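Local atomic coordinates of uncharacterized metal-dependent hydrolase (Pyrococcus horikoshii, PDB entry 3IGH), a protein that is of unknown specific function but probably hydrolyses carbon-nitrogen bonds other than peptide bonds. Residues E90-L95 with K120-I125; A124-V129 with N142-E147. All blocks are in the same frame, centred on the assembly; numbering follows the deposited sequence.

Interaction 1: E90-L95 with K120-I125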
ATOM      1  N   GLU A  90     -34.133   2.468  35.166  1.00 46.75           N
ATOM      2  CA  GLU A  90     -32.791   1.888  35.175  0.50 50.34           C
ATOM      3  C   GLU A  90     -32.099   2.116  33.824  1.00 43.62           C
ATOM      4  O   GLU A  90     -30.918   2.468  33.772  1.00 48.38           O
ATOM      5  CB  GLU A  90     -32.869   0.390  35.492  0.50 50.11           C
ATOM      6  CG  GLU A  90     -31.963  -0.085  36.633  0.50 57.44           C
ATOM      7  CD  GLU A  90     -30.560  -0.466  36.186  0.50 58.44           C
ATOM      8  OE1 GLU A  90     -30.137  -1.609  36.459  0.50 53.58           O
ATOM      9  OE2 GLU A  90     -29.866   0.371  35.576  0.50 70.01           O
ATOM     10  N   LEU A  91     -32.855   1.920  32.745  1.00 45.92           N
ATOM     11  CA  LEU A  91     -32.378   2.115  31.377  1.00 45.52           C
ATOM     12  C   LEU A  91     -31.899   3.553  31.135  1.00 50.17           C
ATOM     13  O   LEU A  91     -30.805   3.756  30.602  1.00 41.65           O
ATOM     14  CB  LEU A  91     -33.473   1.696  30.385  1.00 42.34           C
ATOM     15  CG  LEU A  91     -33.276   1.754  28.867  1.00 49.51           C
ATOM     16  CD1 LEU A  91     -33.867   0.520  28.210  1.00 38.53           C
ATOM     17  CD2 LEU A  91     -33.907   3.020  28.276  1.00 50.67           C
ATOM     18  N   ILE A  92     -32.699   4.538  31.558  1.00 46.05           N
ATOM     19  CA  ILE A  92     -32.347   5.959  31.398  1.00 44.74           C
ATOM     20  C   ILE A  92     -31.119   6.312  32.241  1.00 40.56           C
ATOM     21  O   ILE A  92     -30.245   7.061  31.799  1.00 46.31           O
ATOM     22  CB  ILE A  92     -33.553   6.912  31.735  1.00 45.68           C
ATOM     23  CG1 ILE A  92     -34.771   6.614  30.849  1.00 41.82           C
ATOM     24  CG2 ILE A  92     -33.159   8.396  31.639  1.00 49.43           C
ATOM     25  CD1 ILE A  92     -34.590   6.897  29.364  1.00 47.89           C
ATOM     26  N   GLN A  93     -31.049   5.747  33.442  1.00 46.20           N
ATOM     27  CA  GLN A  93     -29.922   5.960  34.340  1.00 52.57           C
ATOM     28  C   GLN A  93     -28.603   5.497  33.705  1.00 52.61           C
ATOM     29  O   GLN A  93     -27.595   6.212  33.774  1.00 49.21           O
ATOM     30  CB  GLN A  93     -30.177   5.253  35.675  1.00 56.42           C
ATOM     31  CG  GLN A  93     -29.328   5.763  36.836  1.00 74.23           C
ATOM     32  CD  GLN A  93     -29.601   5.032  38.150  1.00 74.95           C
ATOM     33  OE1 GLN A  93     -29.196   5.492  39.221  1.00 94.07           O
ATOM     34  NE2 GLN A  93     -30.287   3.891  38.073  1.00 87.25           N
ATOM     35  N   ARG A  94     -28.632   4.325  33.061  1.00 46.82           N
ATOM     36  CA  ARG A  94     -27.463   3.778  32.355  1.00 44.01           C
ATOM     37  C   ARG A  94     -27.048   4.648  31.170  1.00 38.66           C
ATOM     38  O   ARG A  94     -25.858   4.933  30.982  1.00 45.04           O
ATOM     39  CB  ARG A  94     -27.732   2.345  31.878  1.00 38.14           C
ATOM     40  CG  ARG A  94     -27.848   1.324  33.002  1.00 43.31           C
ATOM     41  CD  ARG A  94     -27.986  -0.092  32.463  1.00 51.26           C
ATOM     42  NE  ARG A  94     -28.381  -1.026  33.511  1.00 51.13           N
ATOM     43  CZ  ARG A  94     -28.282  -2.350  33.427  1.00 58.90           C
ATOM     44  NH1 ARG A  94     -27.781  -2.927  32.339  1.00 44.40           N
ATOM     45  NH2 ARG A  94     -28.677  -3.101  34.446  1.00 39.90           N
ATOM     46  N   LEU A  95     -28.031   5.080  30.387  1.00 40.37           N
ATOM     47  CA  LEU A  95     -27.760   5.919  29.220  1.00 46.76           C
ATOM     48  C   LEU A  95     -27.205   7.301  29.582  1.00 53.31           C
ATOM     49  O   LEU A  95     -26.388   7.856  28.843  1.00 53.09           O
ATOM     50  CB  LEU A  95     -29.001   6.034  28.336  1.00 42.70           C
ATOM     51  CG  LEU A  95     -29.411   4.732  27.649  1.00 45.07           C
ATOM     52  CD1 LEU A  95     -30.779   4.878  27.043  1.00 43.25           C
ATOM     53  CD2 LEU A  95     -28.374   4.290  26.590  1.00 38.58           C
ATOM     54  N   LYS A 120     -40.098   9.300  23.359  1.00 49.00           N
ATOM     55  CA  LYS A 120     -40.404  10.295  24.398  1.00 44.87           C
ATOM     56  C   LYS A 120     -39.574  10.121  25.666  1.00 46.77           C
ATOM     57  O   LYS A 120     -39.049  11.099  26.197  1.00 45.70           O
ATOM     58  CB  LYS A 120     -41.897  10.287  24.747  1.00 53.52           C
ATOM     59  CG  LYS A 120     -42.773  11.018  23.749  1.00 59.09           C
ATOM     60  CD  LYS A 120     -44.247  10.814  24.052  1.00 78.50           C
ATOM     61  CE  LYS A 120     -45.116  11.426  22.965  1.00 86.48           C
ATOM     62  NZ  LYS A 120     -46.546  11.055  23.133  1.00 94.18           N
ATOM     63  N   GLU A 121     -39.452   8.880  26.139  1.00 41.82           N
ATOM     64  CA  GLU A 121     -38.668   8.575  27.347  1.00 39.30           C
ATOM     65  C   GLU A 121     -37.184   8.865  27.139  1.00 38.60           C
ATOM     66  O   GLU A 121     -36.497   9.364  28.035  1.00 41.21           O
ATOM     67  CB  GLU A 121     -38.868   7.115  27.764  1.00 46.22           C
ATOM     68  CG  GLU A 121     -40.258   6.803  28.320  1.00 51.14           C
ATOM     69  CD  GLU A 121     -40.662   5.338  28.168  1.00 62.79           C
ATOM     70  OE1 GLU A 121     -41.805   5.008  28.541  1.00 57.12           O
ATOM     71  OE2 GLU A 121     -39.855   4.516  27.672  1.00 52.85           O
ATOM     72  N   LEU A 122     -36.705   8.583  25.931  1.00 40.35           N
ATOM     73  CA  LEU A 122     -35.300   8.786  25.595  1.00 41.45           C
ATOM     74  C   LEU A 122     -34.964  10.259  25.334  1.00 45.64           C
ATOM     75  O   LEU A 122     -33.786  10.630  25.290  1.00 41.67           O
ATOM     76  CB  LEU A 122     -34.917   7.919  24.395  1.00 37.24           C
ATOM     77  CG  LEU A 122     -35.028   6.403  24.581  1.00 38.50           C
ATOM     78  CD1 LEU A 122     -34.775   5.697  23.256  1.00 43.58           C
ATOM     79  CD2 LEU A 122     -34.076   5.908  25.656  1.00 36.13           C
ATOM     80  N   ASN A 123     -35.996  11.092  25.173  1.00 46.05           N
ATOM     81  CA  ASN A 123     -35.814  12.549  25.068  1.00 44.73           C
ATOM     82  C   ASN A 123     -35.239  13.180  26.341  1.00 50.17           C
ATOM     83  O   ASN A 123     -34.700  14.288  26.300  1.00 54.39           O
ATOM     84  CB  ASN A 123     -37.116  13.243  24.642  1.00 46.08           C
ATOM     85  CG  ASN A 123     -37.408  13.089  23.156  1.00 47.39           C
ATOM     86  OD1 ASN A 123     -36.502  12.871  22.345  1.00 47.89           O
ATOM     87  ND2 ASN A 123     -38.678  13.207  22.792  1.00 41.21           N
ATOM     88  N   ALA A 124     -35.324  12.450  27.457  1.00 48.38           N
ATOM     89  CA  ALA A 124     -34.740  12.866  28.740  1.00 47.37           C
ATOM     90  C   ALA A 124     -33.209  12.939  28.727  1.00 50.62           C
ATOM     91  O   ALA A 124     -32.605  13.579  29.586  1.00 51.18           O
ATOM     92  CB  ALA A 124     -35.216  11.952  29.863  1.00 53.77           C
ATOM     93  N   ILE A 125     -32.584  12.270  27.761  1.00 54.17           N
ATOM     94  CA  ILE A 125     -31.141  12.375  27.567  1.00 52.31           C
ATOM     95  C   ILE A 125     -30.885  13.457  26.520  1.00 50.92           C
ATOM     96  O   ILE A 125     -31.438  13.403  25.418  1.00 47.06           O
ATOM     97  CB  ILE A 125     -30.531  11.027  27.126  1.00 53.19           C
ATOM     98  CG1 ILE A 125     -30.836   9.944  28.168  1.00 49.62           C
ATOM     99  CG2 ILE A 125     -29.020  11.151  26.940  1.00 44.36           C
ATOM    100  CD1 ILE A 125     -31.533   8.736  27.598  1.00 50.67           C
TER

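Interaction 2: A124-V129 with N142-E147. With SO4 (sulfate ion), chain M.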
ATOM      1  N   ALA A 124     -35.324  12.450  27.457  1.00 48.38           N
ATOM      2  CA  ALA A 124     -34.740  12.866  28.740  1.00 47.37           C
ATOM      3  C   ALA A 124     -33.209  12.939  28.727  1.00 50.62           C
ATOM      4  O   ALA A 124     -32.605  13.579  29.586  1.00 51.18           O
ATOM      5  CB  ALA A 124     -35.216  11.952  29.863  1.00 53.77           C
ATOM      6  N   ILE A 125     -32.584  12.270  27.761  1.00 54.17           N
ATOM      7  CA  ILE A 125     -31.141  12.375  27.567  1.00 52.31           C
ATOM      8  C   ILE A 125     -30.885  13.457  26.520  1.00 50.92           C
ATOM      9  O   ILE A 125     -31.438  13.403  25.418  1.00 47.06           O
ATOM     10  CB  ILE A 125     -30.531  11.027  27.126  1.00 53.19           C
ATOM     11  CG1 ILE A 125     -30.836   9.944  28.168  1.00 49.62           C
ATOM     12  CG2 ILE A 125     -29.020  11.151  26.940  1.00 44.36           C
ATOM     13  CD1 ILE A 125     -31.533   8.736  27.598  1.00 50.67           C
ATOM     14  N   ASP A 126     -30.041  14.431  26.869  1.00 56.78           N
ATOM     15  CA  ASP A 126     -29.825  15.629  26.047  1.00 60.88           C
ATOM     16  C   ASP A 126     -28.809  15.413  24.909  1.00 59.55           C
ATOM     17  O   ASP A 126     -28.051  16.317  24.540  1.00 59.47           O
ATOM     18  CB  ASP A 126     -29.419  16.809  26.948  1.00 68.16           C
ATOM     19  CG  ASP A 126     -29.632  18.170  26.282  1.00 78.03           C
ATOM     20  OD1 ASP A 126     -30.667  18.365  25.604  1.00 75.02           O
ATOM     21  OD2 ASP A 126     -28.749  19.042  26.440  1.00 79.45           O
ATOM     22  N   LYS A 127     -28.807  14.200  24.358  1.00 55.30           N
ATOM     23  CA  LYS A 127     -27.883  13.786  23.301  1.00 50.91           C
ATOM     24  C   LYS A 127     -28.652  12.883  22.341  1.00 42.96           C
ATOM     25  O   LYS A 127     -29.690  12.324  22.725  1.00 45.52           O
ATOM     26  CB  LYS A 127     -26.693  13.025  23.898  1.00 42.35           C
ATOM     27  CG  LYS A 127     -25.679  13.891  24.635  1.00 54.08           C
ATOM     28  CD  LYS A 127     -24.548  13.059  25.209  1.00 62.07           C
ATOM     29  CE  LYS A 127     -23.474  13.937  25.834  1.00 65.80           C
ATOM     30  NZ  LYS A 127     -22.299  13.134  26.280  1.00 66.75           N
ATOM     31  N   PRO A 128     -28.173  12.745  21.085  1.00 41.85           N
ATOM     32  CA  PRO A 128     -28.779  11.716  20.234  1.00 39.77           C
ATOM     33  C   PRO A 128     -28.560  10.343  20.877  1.00 40.21           C
ATOM     34  O   PRO A 128     -27.455  10.047  21.347  1.00 42.75           O
ATOM     35  CB  PRO A 128     -27.998  11.834  18.917  1.00 39.81           C
ATOM     36  CG  PRO A 128     -27.404  13.209  18.951  1.00 40.97           C
ATOM     37  CD  PRO A 128     -27.103  13.476  20.380  1.00 40.03           C
ATOM     38  N   VAL A 129     -29.636   9.563  20.947  1.00 41.81           N
ATOM     39  CA  VAL A 129     -29.641   8.238  21.578  1.00 35.73           C
ATOM     40  C   VAL A 129     -30.193   7.240  20.578  1.00 35.17           C
ATOM     41  O   VAL A 129     -31.238   7.475  19.979  1.00 37.27           O
ATOM     42  CB  VAL A 129     -30.515   8.215  22.878  1.00 38.54           C
ATOM     43  CG1 VAL A 129     -30.715   6.785  23.402  1.00 35.64           C
ATOM     44  CG2 VAL A 129     -29.880   9.054  23.954  1.00 29.84           C
ATOM     45  N   ASN A 142     -34.323   8.570  20.147  1.00 39.80           N
ATOM     46  CA  ASN A 142     -34.947   9.839  20.529  1.00 37.14           C
ATOM     47  C   ASN A 142     -35.017  10.854  19.365  1.00 38.80           C
ATOM     48  O   ASN A 142     -34.568  10.552  18.246  1.00 35.59           O
ATOM     49  CB  ASN A 142     -34.320  10.427  21.814  1.00 33.37           C
ATOM     50  CG  ASN A 142     -32.891  10.957  21.635  1.00 44.09           C
ATOM     51  OD1 ASN A 142     -32.329  11.019  20.530  1.00 40.32           O
ATOM     52  ND2 ASN A 142     -32.297  11.351  22.757  1.00 36.58           N
ATOM     53  N   ASP A 143     -35.597  12.029  19.632  1.00 41.52           N
ATOM     54  CA  ASP A 143     -35.783  13.094  18.630  1.00 45.28           C
ATOM     55  C   ASP A 143     -34.494  13.497  17.919  1.00 37.96           C
ATOM     56  O   ASP A 143     -34.452  13.548  16.686  1.00 43.45           O
ATOM     57  CB  ASP A 143     -36.395  14.346  19.281  1.00 49.93           C
ATOM     58  CG  ASP A 143     -37.875  14.190  19.596  1.00 62.58           C
ATOM     59  OD1 ASP A 143     -38.369  14.906  20.492  1.00 75.44           O
ATOM     60  OD2 ASP A 143     -38.548  13.366  18.947  1.00 58.67           O
ATOM     61  N   LYS A 144     -33.453  13.765  18.706  1.00 32.63           N
ATOM     62  CA  LYS A 144     -32.167  14.232  18.186  1.00 39.04           C
ATOM     63  C   LYS A 144     -31.514  13.235  17.228  1.00 43.23           C
ATOM     64  O   LYS A 144     -30.932  13.618  16.207  1.00 38.41           O
ATOM     65  CB  LYS A 144     -31.213  14.534  19.337  1.00 38.68           C
ATOM     66  CG  LYS A 144     -31.534  15.814  20.101  1.00 50.09           C
ATOM     67  CD  LYS A 144     -30.446  16.121  21.118  1.00 45.59           C
ATOM     68  CE  LYS A 144     -30.609  17.516  21.714  1.00 62.91           C
ATOM     69  NZ  LYS A 144     -31.785  17.609  22.625  1.00 69.32           N
ATOM     70  N   MET A 145     -31.623  11.953  17.559  1.00 37.98           N
ATOM     71  CA  MET A 145     -31.052  10.908  16.730  1.00 36.28           C
ATOM     72  C   MET A 145     -31.876  10.749  15.464  1.00 35.38           C
ATOM     73  O   MET A 145     -31.322  10.546  14.380  1.00 36.70           O
ATOM     74  CB  MET A 145     -31.002   9.589  17.508  1.00 36.94           C
ATOM     75  CG  MET A 145     -30.245   8.477  16.790  1.00 43.01           C
ATOM     76  SD  MET A 145     -28.467   8.768  16.752  1.00 35.80           S
ATOM     77  CE  MET A 145     -28.061   7.720  15.364  1.00 36.67           C
ATOM     78  N   LEU A 146     -33.200  10.859  15.596  1.00 36.23           N
ATOM     79  CA  LEU A 146     -34.087  10.740  14.439  1.00 34.79           C
ATOM     80  C   LEU A 146     -33.889  11.897  13.450  1.00 36.24           C
ATOM     81  O   LEU A 146     -34.062  11.719  12.241  1.00 37.61           O
ATOM     82  CB  LEU A 146     -35.555  10.650  14.876  1.00 42.27           C
ATOM     83  CG  LEU A 146     -35.998   9.342  15.553  1.00 38.75           C
ATOM     84  CD1 LEU A 146     -37.469   9.424  15.971  1.00 37.82           C
ATOM     85  CD2 LEU A 146     -35.764   8.146  14.654  1.00 34.22           C
ATOM     86  N   GLU A 147     -33.536  13.069  13.982  1.00 37.90           N
ATOM     87  CA  GLU A 147     -33.174  14.223  13.158  1.00 41.27           C
ATOM     88  C   GLU A 147     -31.942  13.906  12.315  1.00 40.12           C
ATOM     89  O   GLU A 147     -31.943  14.134  11.101  1.00 44.17           O
ATOM     90  CB  GLU A 147     -32.917  15.455  14.033  1.00 36.47           C
ATOM     91  CG  GLU A 147     -32.584  16.730  13.246  1.00 56.14           C
ATOM     92  CD  GLU A 147     -33.706  17.162  12.303  1.00 65.48           C
ATOM     93  OE1 GLU A 147     -34.889  17.093  12.704  1.00 59.27           O
ATOM     94  OE2 GLU A 147     -33.401  17.579  11.165  1.00 49.81           O
TER
HETATM   95  S   SO4 M  12     -18.958  13.607  26.780  0.50 82.96           S
HETATM   96  O1  SO4 M  12     -19.034  14.900  27.453  0.50 73.25           O
HETATM   97  O2  SO4 M  12     -19.736  12.625  27.527  0.50 80.17           O
HETATM   98  O3  SO4 M  12     -19.499  13.732  25.430  0.50 82.21           O
HETATM   99  O4  SO4 M  12     -17.566  13.169  26.709  0.50 74.47           O
HETATM  100  O   HOH W   1     -32.800  15.001  23.720  1.00 52.82           O

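Interaction 1: E90-L95 with K120-I125
Ile-92 and Leu-122, whose CA atoms lie 7.1 Å apart, and Leu-95 and Ile-125, about one helical turn further on, set the backbone spacing at which helix 88-96 meets helix 119-122 and the type I turn from Leu-122 to Ile-125. No hydrogen bond crosses this gap; branched aliphatic side chains fill it. Leu-122 turns its CD2 methyl to the helix, where CD2 of Leu-91, CD1 of Ile-92 and CD1 of Leu-95 meet it, the last at 3.7 Å. Three side chains of one helix face thus converge on this methyl, and a branched leucine can put one methyl among three neighbours. Leu-91 and Leu-122 cross at about a right angle.

Ile-92 extends its longer branch across the gap. With CG1 anti to the carbonyl carbon (chi1 -58°), CD1 ends 3.4 Å from the backbone O of Glu-121 and 4.0 Å from CD1 of Ile-125, while CG2 lies loosely near CB of Ala-124, the small partner at the edge of the contact. Ile-125 brings its CD1 tip against the flank of Leu-95, 3.8 Å from CB, the two side chains running roughly perpendicular.

On another face of the helix, Arg-94 grips Glu-90 side-on through NE and NH2, one nitrogen to each carboxylate oxygen; the bond from NH2 to OE1 is 2.9 Å long. NH1 turns instead to the backbone oxygens of Asp-81 and Arg-83, tying the helix to strand 80-81 and the loop that follows it. Beneath the aliphatic layer runs strand 129-133, whose Ile-131 touches Leu-91, Leu-95 and Leu-122, so that helix 88-96 and helix 119-122 pack together against the same sheet.

Interaction 2: A124-V129 with N142-E147
Asn-142 meets the chain from Lys-127 to Val-129 with both ends of its amide, and its side chain can be followed outward from CB. CB packs against OD1 of Asn-123. CG sits between the backbone N and the carbonyl carbon (chi1 70°), a position that folds the amide back over the start of helix 143-149. OD1 accepts two backbone N-H groups: that of Met-145 at 3.2 Å, nearly along the C=O axis, the capping bond of this N-cap residue, and that of Val-129 at 3.1 Å, from above the carbonyl plane. Lys-127 O lies in the plane of the Asn-142 amide, 2.8 Å from ND2, in an almost straight bond (178°); ND2 also bonds to Leu-122 O. The backbone N of Asn-142 returns a bond to Val-129 O.

Around this polar core, Pro-128 lays CB 3.8 Å from SD of Met-145, while CB of Met-145 lies against Val-129 O. Lys-144 sets CB against CA of Pro-128 and CD against the carbonyl carbon of Lys-127, then bends at its last torsion (chi4 71°) to bring NZ 3.3 Å from OD1 of Asp-126, a salt bridge made from above the carboxylate plane; a water joins NZ to Ile-125 O. Lys-127 NZ bonds to Gly-100 O and, weakly, to a sulfate probably from the crystallisation liquor.

With an alanine here the amide is gone, and the N-H groups of Met-145 and Val-129 and the carbonyls of Lys-127 and Leu-122 would probably lose this shared partner. Asparagine suits a buried N-cap because one amide both accepts and donates, matching backbone groups of either kind without bringing in a charge.

In the fold
Interactions 1 and 2 follow one another along the chain and share Ala-124 and Ile-125, their centres about 10 Å apart. Interaction 1 joins helices 88-96 and 119-122; interaction 2 carries the same chain onward to strand 129-133 and across to helix 143-149, which follows the antiparallel strand 138-141. The two strands are neighbours in a six-stranded mixed sheet. The contacts also touch directly: Asn-123 OD1 probably accepts from Asp-143 N at 3.0 Å, and Leu-95 packs on Val-129. Their centres lie about 32 and 31 Å from the chain's centre, so together they build the packing of a peripheral helix-and-sheet region in this amidohydrolase-family chain.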